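Local coordinates for aspartokinase (Clostridium acetobutylicum, PDB 3TVI), which probably catalyses the ATP-dependent phosphorylation of the beta-carboxyl group of L-aspartate, the first step toward threonine, methionine and lysine, and binds lysine at its regulatory ACT domains, at residues K295-V300 against I343-L348; N373-A378 against V421-F426; T396-E401 against E427-S432. All blocks are in the same frame, centred on the assembly; numbering follows the deposited sequence.

In the fold
All three contacts lie in the regulatory, ACT-containing part of the chain. Contacts 1 and 2 belong to one antiparallel sheet, five-stranded within this chain: strands 291-304 and 367-380 are neighbours, the Phe298 N to Met374 O distance is 2.8 Å, and the contact centres are about 10 Å apart. Contact 3 joins the two helices that follow strands 367-380 and 416-422; its centre is about 11 Å from that of contact 2, which it touches through Val377 CG1 and Val430 CG2, 4.1 Å apart. The side chain of Ile343 in contact 1 is about 8 Å from a bound lysine, whereas that of Phe426 in contact 2 is about 8 Å from the side chain of Arg219, a predicted ATP-binding residue.

Contact 1: K295-V300 against I343-L348; sequences KKNFTV and IEDCKL
An antiparallel strand pairing, ended by an aspartate that turns its carboxylate back onto the partner strand, joins 295-300 to 343-348 in the regulatory sheet, where 338-344 is an outermost strand within this chain. Thr299 and Ile343 form a hydrogen-bonded pair: Thr299 N donates to Ile343 O at 2.8 Å, and Ile343 N returns a bond to Thr299 O at 2.9 Å. Beyond the neighbouring non-hydrogen-bonded pair, Phe298 with Glu344, the regular ladder gives out as the chain enters the short, weakly bonded helix 345-348. A last backbone bond runs from Asp345 N to Asn297 O.

Asp345 carries most of the side-chain contact. With CG beside its own backbone N (chi1 -68°), the carboxylate reaches back over the 297-299 backbone and meets Thr299 at about a right angle. The hydroxyl Thr299 OG1 donates to Asp345 OD1 at 2.8 Å, on the syn side of the carboxylate and 28° out of its plane. This bond fixes the acid on the partner strand, and the other oxygen, Asp345 OD2, lies beside Asn297 CB.

On the other face of the sheet, the Phe298 ring lies beside the start of Glu344. Its CE1 is 3.7 Å from Glu344 CB, an off-centre CH-pi contact, while Glu344 CG also sits over the ring face. From CG onward the glutamate chain is extended, and its carboxylate plane is turned only 26° from that of the ring.

The Phe298 ring also touches Glu330, which lines a bound-lysine pocket. Strand 367-380 flanks 291-304 on the side away from 338-344, bonding to the backbone of Lys295, Phe298 and Val300; its Leu376 packs on the Phe298 ring, and Ile370 and Pro372 touch Thr299.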
# COMPACT_ATOMS: atom_id res chain seq x y z
N LYS B 295 17.04 -3.23 -1.10
CA LYS B 295 17.02 -4.68 -0.93
C LYS B 295 16.44 -5.29 -2.20
O LYS B 295 15.46 -4.78 -2.74
CB LYS B 295 16.16 -5.09 0.27
N LYS B 296 17.03 -6.39 -2.67
CA LYS B 296 16.59 -7.05 -3.90
C LYS B 296 15.49 -8.08 -3.62
O LYS B 296 15.13 -8.31 -2.47
CB LYS B 296 17.77 -7.73 -4.61
N ASN B 297 14.96 -8.66 -4.69
CA ASN B 297 14.02 -9.80 -4.61
C ASN B 297 12.65 -9.53 -3.98
O ASN B 297 12.42 -9.80 -2.81
CB ASN B 297 14.70 -11.01 -3.95
CG ASN B 297 15.66 -11.73 -4.89
OD1 ASN B 297 16.19 -11.13 -5.82
ND2 ASN B 297 15.87 -13.02 -4.64
N PHE B 298 11.74 -9.01 -4.81
CA PHE B 298 10.34 -8.76 -4.44
C PHE B 298 9.40 -9.16 -5.58
O PHE B 298 9.82 -9.25 -6.73
CB PHE B 298 10.14 -7.27 -4.15
CG PHE B 298 10.58 -6.84 -2.78
CD1 PHE B 298 9.67 -6.77 -1.74
CD2 PHE B 298 11.89 -6.46 -2.55
CE1 PHE B 298 10.06 -6.34 -0.48
CE2 PHE B 298 12.30 -6.04 -1.29
CZ PHE B 298 11.38 -5.98 -0.26
N THR B 299 8.13 -9.37 -5.25
CA THR B 299 7.12 -9.71 -6.25
C THR B 299 5.79 -9.02 -5.96
O THR B 299 5.33 -9.02 -4.82
CB THR B 299 6.86 -11.22 -6.31
OG1 THR B 299 8.08 -11.90 -6.66
CG2 THR B 299 5.78 -11.54 -7.35
N VAL B 300 5.18 -8.44 -7.00
CA VAL B 300 3.89 -7.77 -6.85
C VAL B 300 2.76 -8.68 -7.33
O VAL B 300 2.90 -9.37 -8.34
CB VAL B 300 3.85 -6.39 -7.59
CG1 VAL B 300 4.25 -6.52 -9.05
CG2 VAL B 300 2.47 -5.75 -7.49
N ILE B 343 5.47 -7.89 -2.10
CA ILE B 343 5.86 -8.89 -1.09
C ILE B 343 7.25 -9.45 -1.37
O ILE B 343 7.55 -9.83 -2.50
CB ILE B 343 4.86 -10.06 -1.05
CG1 ILE B 343 3.46 -9.56 -0.67
CG2 ILE B 343 5.31 -11.11 -0.05
CD1 ILE B 343 2.35 -10.53 -1.01
N GLU B 344 8.09 -9.51 -0.34
CA GLU B 344 9.45 -10.05 -0.48
C GLU B 344 9.40 -11.54 -0.82
O GLU B 344 8.48 -12.25 -0.40
CB GLU B 344 10.27 -9.81 0.78
CG GLU B 344 11.71 -10.33 0.69
CD GLU B 344 12.62 -9.83 1.79
OE1 GLU B 344 12.14 -9.18 2.75
OE2 GLU B 344 13.84 -10.08 1.69
N ASP B 345 10.40 -11.99 -1.57
CA ASP B 345 10.39 -13.33 -2.17
C ASP B 345 10.57 -14.45 -1.16
O ASP B 345 9.83 -15.44 -1.19
CB ASP B 345 11.46 -13.43 -3.27
CG ASP B 345 11.15 -12.55 -4.48
OD1 ASP B 345 9.99 -12.12 -4.67
OD2 ASP B 345 12.09 -12.30 -5.26
N CYS B 346 11.55 -14.31 -0.27
CA CYS B 346 11.79 -15.30 0.78
C CYS B 346 10.58 -15.44 1.71
O CYS B 346 10.24 -16.55 2.14
CB CYS B 346 13.02 -14.92 1.59
SG CYS B 346 12.79 -13.42 2.56
N LYS B 347 9.92 -14.32 2.00
CA LYS B 347 8.72 -14.32 2.83
C LYS B 347 7.54 -15.01 2.12
O LYS B 347 6.62 -15.50 2.78
CB LYS B 347 8.33 -12.89 3.22
N LEU B 348 7.59 -15.04 0.79
CA LEU B 348 6.56 -15.68 -0.04
C LEU B 348 6.90 -17.13 -0.40
O LEU B 348 6.00 -17.92 -0.69
CB LEU B 348 6.39 -14.88 -1.33
CG LEU B 348 5.22 -15.25 -2.25
CD1 LEU B 348 3.90 -15.18 -1.51
CD2 LEU B 348 5.19 -14.35 -3.47

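Contact 2: N373-A378 against V421-F426; sequences NMALVA and VETVDF
Strands 367-380 and 416-422 pair antiparallel in the ACT-domain sheet, and Phe426, the first residue of helix 426-437, lays its ring along 373-378. Its CB lies 4.0 Å from Ala375 CB. With CG anti to the backbone N (chi1 175°), the ring runs on along strand 367-380: CG still faces Ala375 CB, CD1 approaches that methyl to 3.5 Å and also meets Val377 CG2 obliquely, and CE1 ends beside Leu376 O, which lies in the ring plane at its edge. The aromatic side chain thus spans three successive residues of the strand, while Ile220 of a loop packs against it from outside the pairing.

Ala375 and Val421 form a hydrogen-bonded pair, each N-H bonded to the other's carbonyl oxygen. Within strand 367-380, opposite the end of 416-422, Asn373 and Met374, a selenomethionine here, both face Phe298 of the next strand, forming a G1 beta bulge. Here Thr423 N donates to Asn373 O at 2.8 Å, and the same oxygen receives a CA-H...O contact from Glu422 CA at 3.3 Å.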
# COMPACT_ATOMS: atom_id res chain seq x y z
N ASN B 373 10.55 -10.15 -9.77
CA ASN B 373 11.78 -9.52 -10.27
C ASN B 373 11.84 -8.01 -10.05
O ASN B 373 12.41 -7.26 -10.85
CB ASN B 373 12.01 -9.87 -11.75
CG ASN B 373 12.20 -11.35 -11.99
OD1 ASN B 373 11.47 -11.96 -12.76
ND2 ASN B 373 13.19 -11.94 -11.31
N MSE B 374 11.26 -7.57 -8.93
CA MSE B 374 11.33 -6.18 -8.51
C MSE B 374 12.32 -6.08 -7.37
O MSE B 374 12.49 -7.01 -6.58
CB MSE B 374 9.94 -5.72 -8.05
CG MSE B 374 9.95 -4.30 -7.50
SE MSE B 374 8.25 -3.40 -7.90
CE MSE B 374 7.40 -3.64 -6.14
N ALA B 375 13.00 -4.94 -7.31
CA ALA B 375 13.81 -4.57 -6.15
C ALA B 375 13.37 -3.19 -5.67
O ALA B 375 12.81 -2.39 -6.44
CB ALA B 375 15.29 -4.57 -6.51
N LEU B 376 13.60 -2.91 -4.39
CA LEU B 376 13.19 -1.66 -3.77
C LEU B 376 14.41 -0.83 -3.44
O LEU B 376 15.39 -1.35 -2.92
CB LEU B 376 12.39 -1.91 -2.50
CG LEU B 376 11.06 -2.63 -2.72
CD1 LEU B 376 10.35 -2.82 -1.40
CD2 LEU B 376 10.17 -1.88 -3.70
N VAL B 377 14.33 0.46 -3.75
CA VAL B 377 15.38 1.40 -3.40
C VAL B 377 14.77 2.50 -2.53
O VAL B 377 13.86 3.22 -2.96
CB VAL B 377 16.05 2.01 -4.65
CG1 VAL B 377 17.21 2.91 -4.25
CG2 VAL B 377 16.53 0.89 -5.56
N ALA B 378 15.27 2.61 -1.30
CA ALA B 378 14.79 3.61 -0.37
C ALA B 378 15.84 4.68 -0.28
O ALA B 378 17.00 4.40 0.03
CB ALA B 378 14.56 3.00 0.99
N VAL B 421 12.00 -1.13 -8.82
CA VAL B 421 12.56 -1.34 -10.15
C VAL B 421 12.94 -2.78 -10.40
O VAL B 421 13.10 -3.56 -9.45
CB VAL B 421 13.84 -0.51 -10.36
CG1 VAL B 421 13.54 0.97 -10.27
CG2 VAL B 421 14.91 -0.93 -9.34
N GLU B 422 13.12 -3.12 -11.67
CA GLU B 422 13.60 -4.44 -12.09
C GLU B 422 14.88 -4.81 -11.35
O GLU B 422 15.80 -3.99 -11.24
CB GLU B 422 13.90 -4.45 -13.59
CG GLU B 422 13.52 -5.75 -14.28
CD GLU B 422 12.01 -5.89 -14.47
OE1 GLU B 422 11.38 -4.97 -15.05
OE2 GLU B 422 11.47 -6.92 -14.02
N THR B 423 14.95 -6.05 -10.88
CA THR B 423 16.10 -6.51 -10.10
C THR B 423 17.43 -6.39 -10.84
O THR B 423 18.46 -6.20 -10.22
CB THR B 423 15.90 -7.95 -9.63
OG1 THR B 423 14.61 -8.07 -9.04
CG2 THR B 423 16.95 -8.30 -8.60
N VAL B 424 17.40 -6.50 -12.16
CA VAL B 424 18.60 -6.27 -12.97
C VAL B 424 19.13 -4.83 -12.79
O VAL B 424 20.34 -4.62 -12.71
CB VAL B 424 18.35 -6.55 -14.47
CG1 VAL B 424 17.31 -5.61 -15.05
CG2 VAL B 424 19.66 -6.45 -15.24
N ASP B 425 18.21 -3.87 -12.71
CA ASP B 425 18.57 -2.44 -12.63
C ASP B 425 18.89 -1.92 -11.21
O ASP B 425 19.31 -0.78 -11.05
CB ASP B 425 17.45 -1.59 -13.26
CG ASP B 425 17.39 -1.72 -14.78
OD1 ASP B 425 18.31 -2.33 -15.38
OD2 ASP B 425 16.44 -1.18 -15.39
N PHE B 426 18.70 -2.76 -10.19
CA PHE B 426 18.91 -2.36 -8.81
C PHE B 426 20.21 -1.58 -8.62
O PHE B 426 20.19 -0.41 -8.23
CB PHE B 426 18.88 -3.59 -7.90
CG PHE B 426 19.21 -3.31 -6.47
CD1 PHE B 426 18.23 -2.87 -5.59
CD2 PHE B 426 20.49 -3.51 -5.97
CE1 PHE B 426 18.52 -2.62 -4.26
CE2 PHE B 426 20.79 -3.27 -4.64
CZ PHE B 426 19.80 -2.82 -3.78

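Contact 3: T396-E401 against E427-S432; sequences TALSKE and EKAVKS
Helices 390-400 and 426-437 meet through Ala397, Leu398, Ala429 and Ser432, with Glu401 and Lys428 beside them where helix 390-400 ends. The Lys428 chain leaves its helix with CG anti to the backbone N (chi1 -155°) and stays extended to its tip. It thereby carries NZ across to Glu401 O, where it donates a 2.8 Å hydrogen bond from 21° off the carbonyl plane. The acceptor is the backbone of the first residue to leave the helical conformation after 390-400. The Glu401 side chain crosses the lysine obliquely, the two CG atoms 4.0 Å apart. Its first torsion (chi1 -100°) sets Glu401 CG 3.5 Å from Ser432 OG; the bend at chi2 then turns only the carboxylate, leaving OE1 6.1 Å from Lys428 NZ.

Alongside, Leu398 extends one branch, CD2, to the methyl of Ala429, and Ala397 CB rests 3.7 Å from Ser432 O. Elsewhere on helix 390-400, Thr396 and Ser399 bond to Asn392 of the second subunit, the latter weakly. Two helices packed together on one face of an antiparallel sheet are the hallmark of the ACT fold.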
# COMPACT_ATOMS: atom_id res chain seq x y z
N THR B 396 14.69 11.86 -12.52
CA THR B 396 15.60 12.37 -13.52
C THR B 396 16.80 11.47 -13.55
O THR B 396 17.19 10.99 -14.60
CB THR B 396 16.11 13.80 -13.24
OG1 THR B 396 15.02 14.65 -12.88
CG2 THR B 396 16.79 14.36 -14.48
N ALA B 397 17.38 11.22 -12.38
CA ALA B 397 18.52 10.32 -12.27
C ALA B 397 18.22 9.02 -12.99
O ALA B 397 18.94 8.65 -13.92
CB ALA B 397 18.85 10.04 -10.81
N LEU B 398 17.14 8.35 -12.59
CA LEU B 398 16.79 7.05 -13.16
C LEU B 398 16.50 7.11 -14.66
O LEU B 398 16.75 6.14 -15.36
CB LEU B 398 15.58 6.44 -12.43
CG LEU B 398 15.76 6.16 -10.94
CD1 LEU B 398 14.40 5.94 -10.28
CD2 LEU B 398 16.67 4.97 -10.71
N SER B 399 15.99 8.24 -15.14
CA SER B 399 15.81 8.43 -16.58
C SER B 399 17.15 8.46 -17.31
O SER B 399 17.28 7.88 -18.38
CB SER B 399 15.06 9.73 -16.89
OG SER B 399 13.76 9.73 -16.34
N LYS B 400 18.13 9.13 -16.72
CA LYS B 400 19.46 9.25 -17.33
C LYS B 400 20.15 7.90 -17.48
O LYS B 400 20.93 7.71 -18.41
CB LYS B 400 20.36 10.21 -16.55
CG LYS B 400 20.30 11.64 -17.05
CD LYS B 400 18.88 12.22 -16.98
CE LYS B 400 18.85 13.72 -17.30
NZ LYS B 400 17.47 14.22 -17.58
N GLU B 401 19.85 6.96 -16.59
CA GLU B 401 20.42 5.61 -16.67
C GLU B 401 19.49 4.62 -17.38
O GLU B 401 19.74 3.41 -17.37
CB GLU B 401 20.81 5.10 -15.28
CG GLU B 401 22.30 5.21 -14.97
CD GLU B 401 22.93 6.47 -15.54
OE1 GLU B 401 23.94 6.35 -16.27
OE2 GLU B 401 22.39 7.57 -15.30
N GLU B 427 21.34 -2.20 -8.92
CA GLU B 427 22.64 -1.58 -8.69
C GLU B 427 22.84 -0.33 -9.55
O GLU B 427 23.57 0.57 -9.17
CB GLU B 427 23.78 -2.58 -8.95
N LYS B 428 22.19 -0.30 -10.70
CA LYS B 428 22.28 0.85 -11.61
C LYS B 428 21.56 2.06 -11.02
O LYS B 428 22.07 3.17 -11.02
CB LYS B 428 21.68 0.49 -12.98
CG LYS B 428 22.20 1.28 -14.16
CD LYS B 428 21.70 0.65 -15.46
CE LYS B 428 22.14 1.42 -16.70
NZ LYS B 428 21.26 1.15 -17.88
N ALA B 429 20.36 1.80 -10.51
CA ALA B 429 19.55 2.83 -9.89
C ALA B 429 20.29 3.47 -8.71
O ALA B 429 20.55 4.68 -8.72
CB ALA B 429 18.24 2.23 -9.42
N VAL B 430 20.63 2.65 -7.72
CA VAL B 430 21.34 3.09 -6.52
C VAL B 430 22.55 3.96 -6.88
O VAL B 430 22.77 5.00 -6.26
CB VAL B 430 21.83 1.91 -5.67
CG1 VAL B 430 22.51 2.43 -4.41
CG2 VAL B 430 20.69 0.97 -5.31
N LYS B 431 23.33 3.51 -7.86
CA LYS B 431 24.43 4.31 -8.39
C LYS B 431 23.92 5.69 -8.78
O LYS B 431 24.40 6.71 -8.27
CB LYS B 431 25.05 3.64 -9.63
CG LYS B 431 26.34 2.86 -9.39
CD LYS B 431 26.70 1.99 -10.60
CE LYS B 431 28.14 1.51 -10.57
NZ LYS B 431 28.44 0.52 -9.48
N SER B 432 22.92 5.71 -9.66
CA SER B 432 22.41 6.94 -10.26
C SER B 432 21.97 7.96 -9.24
O SER B 432 22.20 9.16 -9.40
CB SER B 432 21.22 6.64 -11.17
OG SER B 432 21.25 5.29 -11.62